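Pbp related beta-lactamase (Pyrococcus abyssi, PDB 2QMI) probably acts as a serine peptidase of the penicillin-binding protein and beta-lactamase family, assembled into a self-compartmentalizing octamer. Local coordinates at residues A[239-244]-A[323-327]; A[20-24]-A[36-40]; A[247-252]-A[312-316]. One frame throughout, in Å; residues are numbered along the deposited sequence.

Contact 1 of 3, residues A[239-244]-A[323-327]; sequences SSVLDL and VAVLE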
loop_
_atom_site.group_PDB
_atom_site.type_symbol
_atom_site.label_atom_id
_atom_site.label_comp_id
_atom_site.label_asym_id
_atom_site.label_seq_id
_atom_site.Cartn_x
_atom_site.Cartn_y
_atom_site.Cartn_z
ATOM N N SER A 239 15.165 -42.008 9.319
ATOM C CA SER A 239 15.314 -43.338 8.748
ATOM C C SER A 239 14.697 -43.379 7.357
ATOM O O SER A 239 14.355 -42.338 6.793
ATOM C CB SER A 239 14.638 -44.367 9.670
ATOM O OG SER A 239 14.899 -45.705 9.274
ATOM N N SER A 240 14.572 -44.583 6.805
ATOM C CA SER A 240 13.981 -44.786 5.486
ATOM C C SER A 240 12.857 -45.800 5.656
ATOM O O SER A 240 12.763 -46.444 6.706
ATOM C CB SER A 240 15.019 -45.333 4.504
ATOM O OG SER A 240 15.267 -46.708 4.742
ATOM N N VAL A 241 12.008 -45.948 4.638
ATOM C CA VAL A 241 10.896 -46.896 4.724
ATOM C C VAL A 241 11.375 -48.346 4.673
ATOM O O VAL A 241 10.703 -49.239 5.177
ATOM C CB VAL A 241 9.832 -46.674 3.607
ATOM C CG1 VAL A 241 9.273 -45.259 3.693
ATOM C CG2 VAL A 241 10.433 -46.931 2.245
ATOM N N LEU A 242 12.530 -48.581 4.062
ATOM C CA LEU A 242 13.071 -49.933 3.996
ATOM C C LEU A 242 13.531 -50.374 5.384
ATOM O O LEU A 242 13.296 -51.512 5.785
ATOM C CB LEU A 242 14.240 -50.006 3.012
ATOM C CG LEU A 242 13.842 -50.109 1.543
ATOM C CD1 LEU A 242 15.081 -50.171 0.683
ATOM C CD2 LEU A 242 12.990 -51.351 1.335
ATOM N N ASP A 243 14.176 -49.466 6.114
ATOM C CA ASP A 243 14.651 -49.764 7.458
ATOM C C ASP A 243 13.460 -49.969 8.393
ATOM O O ASP A 243 13.464 -50.877 9.225
ATOM C CB ASP A 243 15.548 -48.625 7.974
ATOM C CG ASP A 243 17.025 -48.842 7.649
ATOM O OD1 ASP A 243 17.326 -49.443 6.596
ATOM O OD2 ASP A 243 17.889 -48.399 8.439
ATOM N N LEU A 244 12.437 -49.130 8.251
ATOM C CA LEU A 244 11.248 -49.254 9.092
ATOM C C LEU A 244 10.499 -50.545 8.772
ATOM O O LEU A 244 9.732 -51.047 9.599
ATOM C CB LEU A 244 10.330 -48.045 8.901
ATOM C CG LEU A 244 10.952 -46.718 9.341
ATOM C CD1 LEU A 244 10.013 -45.557 8.998
ATOM C CD2 LEU A 244 11.248 -46.766 10.839
ATOM N N VAL A 323 2.610 -51.318 6.940
ATOM C CA VAL A 323 2.963 -50.271 5.989
ATOM C C VAL A 323 3.739 -49.114 6.622
ATOM O O VAL A 323 3.442 -48.672 7.739
ATOM C CB VAL A 323 1.701 -49.683 5.315
ATOM C CG1 VAL A 323 2.100 -48.737 4.177
ATOM C CG2 VAL A 323 0.814 -50.805 4.798
ATOM N N ALA A 324 4.736 -48.631 5.892
ATOM C CA ALA A 324 5.543 -47.513 6.338
ATOM C C ALA A 324 5.490 -46.454 5.244
ATOM O O ALA A 324 5.720 -46.758 4.070
ATOM C CB ALA A 324 6.978 -47.956 6.574
ATOM N N VAL A 325 5.167 -45.223 5.639
ATOM C CA VAL A 325 5.087 -44.088 4.723
ATOM C C VAL A 325 5.835 -42.874 5.296
ATOM O O VAL A 325 5.589 -42.455 6.434
ATOM C CB VAL A 325 3.621 -43.671 4.468
ATOM C CG1 VAL A 325 3.564 -42.481 3.504
ATOM C CG2 VAL A 325 2.835 -44.842 3.911
ATOM N N LEU A 326 6.754 -42.320 4.510
ATOM C CA LEU A 326 7.510 -41.148 4.935
ATOM C C LEU A 326 7.233 -40.006 3.961
ATOM O O LEU A 326 7.059 -40.233 2.767
ATOM C CB LEU A 326 9.009 -41.467 4.996
ATOM C CG LEU A 326 9.390 -42.443 6.114
ATOM C CD1 LEU A 326 10.894 -42.647 6.151
ATOM C CD2 LEU A 326 8.891 -41.896 7.445
ATOM N N GLU A 327 7.198 -38.781 4.473
ATOM C CA GLU A 327 6.900 -37.627 3.642
ATOM C C GLU A 327 7.767 -36.391 3.891
ATOM O O GLU A 327 8.091 -36.053 5.028
ATOM C CB GLU A 327 5.422 -37.256 3.805
ATOM C CG GLU A 327 4.918 -36.228 2.806
ATOM C CD GLU A 327 3.449 -35.907 3.009
ATOM O OE1 GLU A 327 2.652 -36.865 3.155
ATOM O OE2 GLU A 327 3.099 -34.700 3.016
#
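The flat groups that meet side chains between Ser-239 to Leu-244 and Val-323 to Glu-327 are peptide groups, among them the one joining Ser-239 to Ser-240. CD1 of Leu-326 lies obliquely over one face of that peptide, off to the side, 3.5 Å from Ser-239 O. At Ala-324 the backbone carbonyl meets Val-241, whose CG1 comes within 3.9 Å of Ala-324 O. This is helix-on-sheet packing in the penicillin-binding protein and beta-lactamase fold: the first turn of helix 241-252 rests on strand 321-327, an inner strand of the antiparallel sheet, between 21-28 and 310-316. Ala-324 and Leu-326 turn to the helix, while Val-325 turns the other way, to Pro-334 and Ala-338 of helix 334-345. The side chains of Val-241 and Leu-326 lie alongside, pointing opposite ways. With CG1 of Val-241 opposite its own carbonyl carbon (chi1 -59°), that branch reaches Leu-326 CG at 3.7 Å. At Ala-324 only a methyl stands between strand and helix, its CB 4.1 Å from Leu-244 CB. Ser-240 caps the helix start, its OG accepting from Asp-243 N at 3.3 Å, nearly straight at 164°. Ser-239 OG and Asp-243 OD2 are both hydrogen-bonded to Ser-197 OG, tying this turn to the loop beside it. Further along, the two leucines meet tip to tip, Leu-244 CD1 lying 4.1 Å from Leu-326 CD2.

Contact 2 of 3, residues A[20-24]-A[36-40]; sequences PGISI and KGFGY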
loop_
_atom_site.group_PDB
_atom_site.type_symbol
_atom_site.label_atom_id
_atom_site.label_comp_id
_atom_site.label_asym_id
_atom_site.label_seq_id
_atom_site.Cartn_x
_atom_site.Cartn_y
_atom_site.Cartn_z
ATOM N N PRO A 20 6.109 -32.446 -1.997
ATOM C CA PRO A 20 7.352 -32.633 -2.758
ATOM C C PRO A 20 7.688 -34.091 -3.114
ATOM O O PRO A 20 7.841 -34.430 -4.284
ATOM C CB PRO A 20 8.418 -32.016 -1.847
ATOM C CG PRO A 20 7.633 -31.057 -0.965
ATOM C CD PRO A 20 6.389 -31.853 -0.680
ATOM N N GLY A 21 7.818 -34.933 -2.092
ATOM C CA GLY A 21 8.155 -36.328 -2.308
ATOM C C GLY A 21 7.580 -37.231 -1.230
ATOM O O GLY A 21 7.211 -36.759 -0.157
ATOM N N ILE A 22 7.512 -38.530 -1.521
ATOM C CA ILE A 22 6.972 -39.524 -0.599
ATOM C C ILE A 22 7.592 -40.908 -0.824
ATOM O O ILE A 22 7.922 -41.274 -1.949
ATOM C CB ILE A 22 5.434 -39.660 -0.769
ATOM C CG1 ILE A 22 4.715 -38.542 -0.013
ATOM C CG2 ILE A 22 4.969 -41.036 -0.305
ATOM C CD1 ILE A 22 3.193 -38.577 -0.136
ATOM N N SER A 23 7.744 -41.673 0.254
ATOM C CA SER A 23 8.283 -43.026 0.160
ATOM C C SER A 23 7.350 -43.974 0.890
ATOM O O SER A 23 6.732 -43.597 1.884
ATOM C CB SER A 23 9.682 -43.104 0.776
ATOM O OG SER A 23 10.652 -42.585 -0.112
ATOM N N ILE A 24 7.249 -45.203 0.398
ATOM C CA ILE A 24 6.384 -46.198 1.026
ATOM C C ILE A 24 6.891 -47.625 0.815
ATOM O O ILE A 24 7.405 -47.967 -0.253
ATOM C CB ILE A 24 4.932 -46.098 0.476
ATOM C CG1 ILE A 24 4.025 -47.132 1.157
ATOM C CG2 ILE A 24 4.937 -46.306 -1.030
ATOM C CD1 ILE A 24 2.559 -47.058 0.733
ATOM N N LYS A 36 8.518 -48.097 -2.986
ATOM C CA LYS A 36 8.623 -47.114 -4.044
ATOM C C LYS A 36 8.670 -45.690 -3.509
ATOM O O LYS A 36 8.157 -45.401 -2.426
ATOM C CB LYS A 36 7.437 -47.282 -5.003
ATOM C CG LYS A 36 7.554 -46.514 -6.308
ATOM C CD LYS A 36 6.595 -47.074 -7.371
ATOM C CE LYS A 36 7.023 -48.477 -7.823
ATOM N NZ LYS A 36 6.168 -49.035 -8.928
ATOM N N GLY A 37 9.307 -44.815 -4.280
ATOM C CA GLY A 37 9.409 -43.418 -3.915
ATOM C C GLY A 37 8.687 -42.606 -4.978
ATOM O O GLY A 37 8.602 -43.036 -6.130
ATOM N N PHE A 38 8.168 -41.442 -4.590
ATOM C CA PHE A 38 7.442 -40.560 -5.507
ATOM C C PHE A 38 7.891 -39.118 -5.319
ATOM O O PHE A 38 8.212 -38.700 -4.204
ATOM C CB PHE A 38 5.935 -40.625 -5.244
ATOM C CG PHE A 38 5.347 -41.994 -5.397
ATOM C CD1 PHE A 38 4.622 -42.329 -6.540
ATOM C CD2 PHE A 38 5.512 -42.952 -4.399
ATOM C CE1 PHE A 38 4.070 -43.602 -6.684
ATOM C CE2 PHE A 38 4.967 -44.220 -4.532
ATOM C CZ PHE A 38 4.243 -44.548 -5.677
ATOM N N GLY A 39 7.895 -38.354 -6.407
ATOM C CA GLY A 39 8.294 -36.964 -6.317
ATOM C C GLY A 39 9.773 -36.757 -6.053
ATOM O O GLY A 39 10.596 -37.648 -6.260
ATOM N N TYR A 40 10.112 -35.569 -5.573
ATOM C CA TYR A 40 11.500 -35.235 -5.315
ATOM C C TYR A 40 11.844 -35.188 -3.824
ATOM O O TYR A 40 11.038 -34.749 -3.002
ATOM C CB TYR A 40 11.812 -33.885 -5.982
ATOM C CG TYR A 40 11.664 -33.897 -7.490
ATOM C CD1 TYR A 40 12.750 -34.191 -8.311
ATOM C CD2 TYR A 40 10.430 -33.662 -8.096
ATOM C CE1 TYR A 40 12.614 -34.258 -9.695
ATOM C CE2 TYR A 40 10.280 -33.726 -9.489
ATOM C CZ TYR A 40 11.379 -34.029 -10.279
ATOM O OH TYR A 40 11.248 -34.143 -11.645
#
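Ile-22 O takes the shortest bond between the two strands, from Phe-38 N at 2.7 Å. Two further groups of the partner strand gather on the same oxygen. Gly-37 CA makes a CA-H...O contact with Ile-22 O at 3.3 Å, and the Phe-38 ring brings its edge up, with Ile-22 O close to the ring plane. Ile-22 N returns a bond to Phe-38 O, which makes Ile-22 and Phe-38 a hydrogen-bonded antiparallel pair. Ile-24 and Lys-36 form the next one, each backbone N reaching the other's O at 3.0 Å. Together they zip up a beta hairpin. At its far end Gly-39, with a positive phi of 70°, turns the chain through a corner, and Tyr-40 N reaches Pro-20 O at 2.8 Å from 42° above the carbonyl plane. Gly-21 and Gly-39 are a non-hydrogen-bonded pair, their CA atoms 4.1 Å apart, much as in Ser-23 and Gly-37. Phe-38 and Ile-24 share one face of the hairpin, where Ile-24 CG2 meets Phe-38 CE2 at 4.1 Å. Helix 3-16 packs on that face through Ile-10, Val-11 and Met-14, and its Glu-7 forms a salt bridge with Lys-36. A second subunit reaches the corner: Glu-138 and Ser-134 of that subunit bond to Gly-39 N and O, and Tyr-229 O of the same subunit to the Tyr-40 hydroxyl. Strand 321-327 continues the sheet beyond strand 21-28.

Contact 3 of 3, residues A[247-252]-A[312-316]; sequences YLKMYI and YIGYI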
loop_
_atom_site.group_PDB
_atom_site.type_symbol
_atom_site.label_atom_id
_atom_site.label_comp_id
_atom_site.label_asym_id
_atom_site.label_seq_id
_atom_site.Cartn_x
_atom_site.Cartn_y
_atom_site.Cartn_z
ATOM N N TYR A 247 11.994 -53.058 10.784
ATOM C CA TYR A 247 11.525 -52.738 12.124
ATOM C C TYR A 247 10.120 -53.287 12.355
ATOM O O TYR A 247 9.836 -53.873 13.405
ATOM C CB TYR A 247 11.541 -51.219 12.327
ATOM C CG TYR A 247 11.112 -50.763 13.701
ATOM C CD1 TYR A 247 11.800 -51.178 14.843
ATOM C CD2 TYR A 247 10.026 -49.901 13.862
ATOM C CE1 TYR A 247 11.415 -50.745 16.110
ATOM C CE2 TYR A 247 9.634 -49.463 15.121
ATOM C CZ TYR A 247 10.331 -49.890 16.241
ATOM O OH TYR A 247 9.939 -49.463 17.486
ATOM N N LEU A 248 9.242 -53.088 11.377
ATOM C CA LEU A 248 7.871 -53.583 11.471
ATOM C C LEU A 248 7.875 -55.110 11.495
ATOM O O LEU A 248 7.109 -55.727 12.230
ATOM C CB LEU A 248 7.048 -53.071 10.284
ATOM C CG LEU A 248 6.535 -51.633 10.446
ATOM C CD1 LEU A 248 6.072 -51.053 9.116
ATOM C CD2 LEU A 248 5.408 -51.640 11.459
ATOM N N LYS A 249 8.761 -55.704 10.698
ATOM C CA LYS A 249 8.896 -57.161 10.599
ATOM C C LYS A 249 9.013 -57.805 11.985
ATOM O O LYS A 249 8.410 -58.841 12.261
ATOM C CB LYS A 249 10.127 -57.496 9.742
ATOM C CG LYS A 249 10.394 -58.975 9.501
ATOM C CD LYS A 249 11.603 -59.157 8.559
ATOM C CE LYS A 249 11.906 -60.638 8.274
ATOM N NZ LYS A 249 10.718 -61.376 7.706
ATOM N N MET A 250 9.779 -57.168 12.861
ATOM C CA MET A 250 9.975 -57.678 14.208
ATOM C C MET A 250 8.649 -57.808 14.959
ATOM O O MET A 250 8.356 -58.860 15.534
ATOM C CB MET A 250 10.913 -56.760 14.995
ATOM C CG MET A 250 11.314 -57.335 16.336
ATOM S SD MET A 250 11.647 -56.075 17.569
ATOM C CE MET A 250 9.966 -55.622 18.005
ATOM N N TYR A 251 7.852 -56.742 14.962
ATOM C CA TYR A 251 6.570 -56.771 15.660
ATOM C C TYR A 251 5.625 -57.800 15.042
ATOM O O TYR A 251 5.033 -58.617 15.747
ATOM C CB TYR A 251 5.916 -55.380 15.637
ATOM C CG TYR A 251 6.653 -54.323 16.444
ATOM C CD1 TYR A 251 6.588 -54.305 17.837
ATOM C CD2 TYR A 251 7.422 -53.349 15.810
ATOM C CE1 TYR A 251 7.274 -53.338 18.582
ATOM C CE2 TYR A 251 8.112 -52.378 16.542
ATOM C CZ TYR A 251 8.037 -52.380 17.924
ATOM O OH TYR A 251 8.755 -51.448 18.641
ATOM N N ILE A 252 5.493 -57.769 13.724
ATOM C CA ILE A 252 4.602 -58.701 13.035
ATOM C C ILE A 252 4.901 -60.165 13.370
ATOM O O ILE A 252 4.040 -60.881 13.891
ATOM C CB ILE A 252 4.690 -58.523 11.499
ATOM C CG1 ILE A 252 4.162 -57.147 11.101
ATOM C CG2 ILE A 252 3.899 -59.632 10.792
ATOM C CD1 ILE A 252 4.520 -56.756 9.678
ATOM N N TYR A 312 4.402 -42.270 9.133
ATOM C CA TYR A 312 3.478 -43.186 9.780
ATOM C C TYR A 312 3.889 -44.633 9.517
ATOM O O TYR A 312 4.381 -44.964 8.440
ATOM C CB TYR A 312 2.058 -42.985 9.251
ATOM C CG TYR A 312 1.021 -43.816 9.968
ATOM C CD1 TYR A 312 0.503 -43.408 11.198
ATOM C CD2 TYR A 312 0.568 -45.022 9.428
ATOM C CE1 TYR A 312 -0.442 -44.173 11.872
ATOM C CE2 TYR A 312 -0.374 -45.798 10.094
ATOM C CZ TYR A 312 -0.878 -45.368 11.314
ATOM O OH TYR A 312 -1.821 -46.121 11.977
ATOM N N ILE A 313 3.706 -45.483 10.519
ATOM C CA ILE A 313 3.997 -46.899 10.382
ATOM C C ILE A 313 2.805 -47.582 11.024
ATOM O O ILE A 313 2.226 -47.060 11.975
ATOM C CB ILE A 313 5.307 -47.353 11.119
ATOM C CG1 ILE A 313 5.146 -47.206 12.633
ATOM C CG2 ILE A 313 6.512 -46.569 10.597
ATOM C CD1 ILE A 313 6.266 -47.855 13.423
ATOM N N GLY A 314 2.425 -48.730 10.483
ATOM C CA GLY A 314 1.297 -49.463 11.022
ATOM C C GLY A 314 1.352 -50.905 10.557
ATOM O O GLY A 314 1.931 -51.211 9.516
ATOM N N TYR A 315 0.754 -51.795 11.334
ATOM C CA TYR A 315 0.739 -53.206 10.990
ATOM C C TYR A 315 -0.451 -53.910 11.631
ATOM O O TYR A 315 -1.007 -53.450 12.627
ATOM C CB TYR A 315 2.050 -53.876 11.437
ATOM C CG TYR A 315 2.301 -53.849 12.938
ATOM C CD1 TYR A 315 2.682 -52.668 13.591
ATOM C CD2 TYR A 315 2.133 -54.997 13.708
ATOM C CE1 TYR A 315 2.885 -52.637 14.977
ATOM C CE2 TYR A 315 2.330 -54.979 15.087
ATOM C CZ TYR A 315 2.705 -53.796 15.717
ATOM O OH TYR A 315 2.876 -53.793 17.088
ATOM N N ILE A 316 -0.844 -55.027 11.038
ATOM C CA ILE A 316 -1.956 -55.810 11.546
ATOM C C ILE A 316 -1.430 -57.231 11.706
ATOM O O ILE A 316 -1.453 -58.020 10.765
ATOM C CB ILE A 316 -3.147 -55.765 10.561
ATOM C CG1 ILE A 316 -3.597 -54.309 10.390
ATOM C CG2 ILE A 316 -4.295 -56.642 11.076
ATOM C CD1 ILE A 316 -4.761 -54.104 9.441
#
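Tyr-251 lays its CB over one face of the Tyr-315 ring, a CH-pi contact with CB 4.0 Å from the ring centroid. The two rings are turned only 25° from parallel, but are slid so far apart, centroids 5.6 Å from each other, that they barely overlap. The first torsion of Tyr-315 (chi1 62°) places CG between the backbone N and the carbonyl carbon, and sends the ring out from the strand to the helix. Two aliphatic side chains also meet this residue obliquely. Leu-248 CD2 approaches Tyr-315 CD1 to 3.6 Å, and Ile-252, running counter to the tyrosine, brings CG1 to 3.9 Å from Tyr-315 CB. In the beta-lactamase-type fold this is the later part of helix 241-252 running roughly along strand 310-316 on one side of the sheet, the two short axes 28° apart in direction and 9.0 Å from each other. Further down, Ile-313 CD1 touches the edge of the Tyr-247 ring, 4.1 Å from CE2, the two side chains crossing at about a right angle. Polar bonds hold the phenols: Tyr-251 OH donates to Tyr-247 OH at 2.6 Å, Tyr-247 OH also pairs with Ser-63 OG, and Tyr-315 OH is hydrogen-bonded to Glu-268.

How the contacts relate
All three contacts use one antiparallel sheet, in which strands 31-38, 21-28, 321-327 and 310-316 lie side by side. Contacts 1 and 2 have centres about 11 Å apart and meet where Leu-326 N probably bonds to Ser-23 O at 2.9 Å. Contacts 1 and 3, about 10 Å apart between centres, are successive parts of helix 241-252 on neighbouring strands, which are joined by a probable bond from Val-323 N to Gly-314 O at 2.7 Å. Contacts 2 and 3 do not touch, their centres about 20 Å and nearest atoms about 7 Å apart. The side chain of Ile-313 lies near the residues of a putative SxxK active site without touching them, while its backbone is hydrogen-bonded to that of His-302, counted in the same pattern.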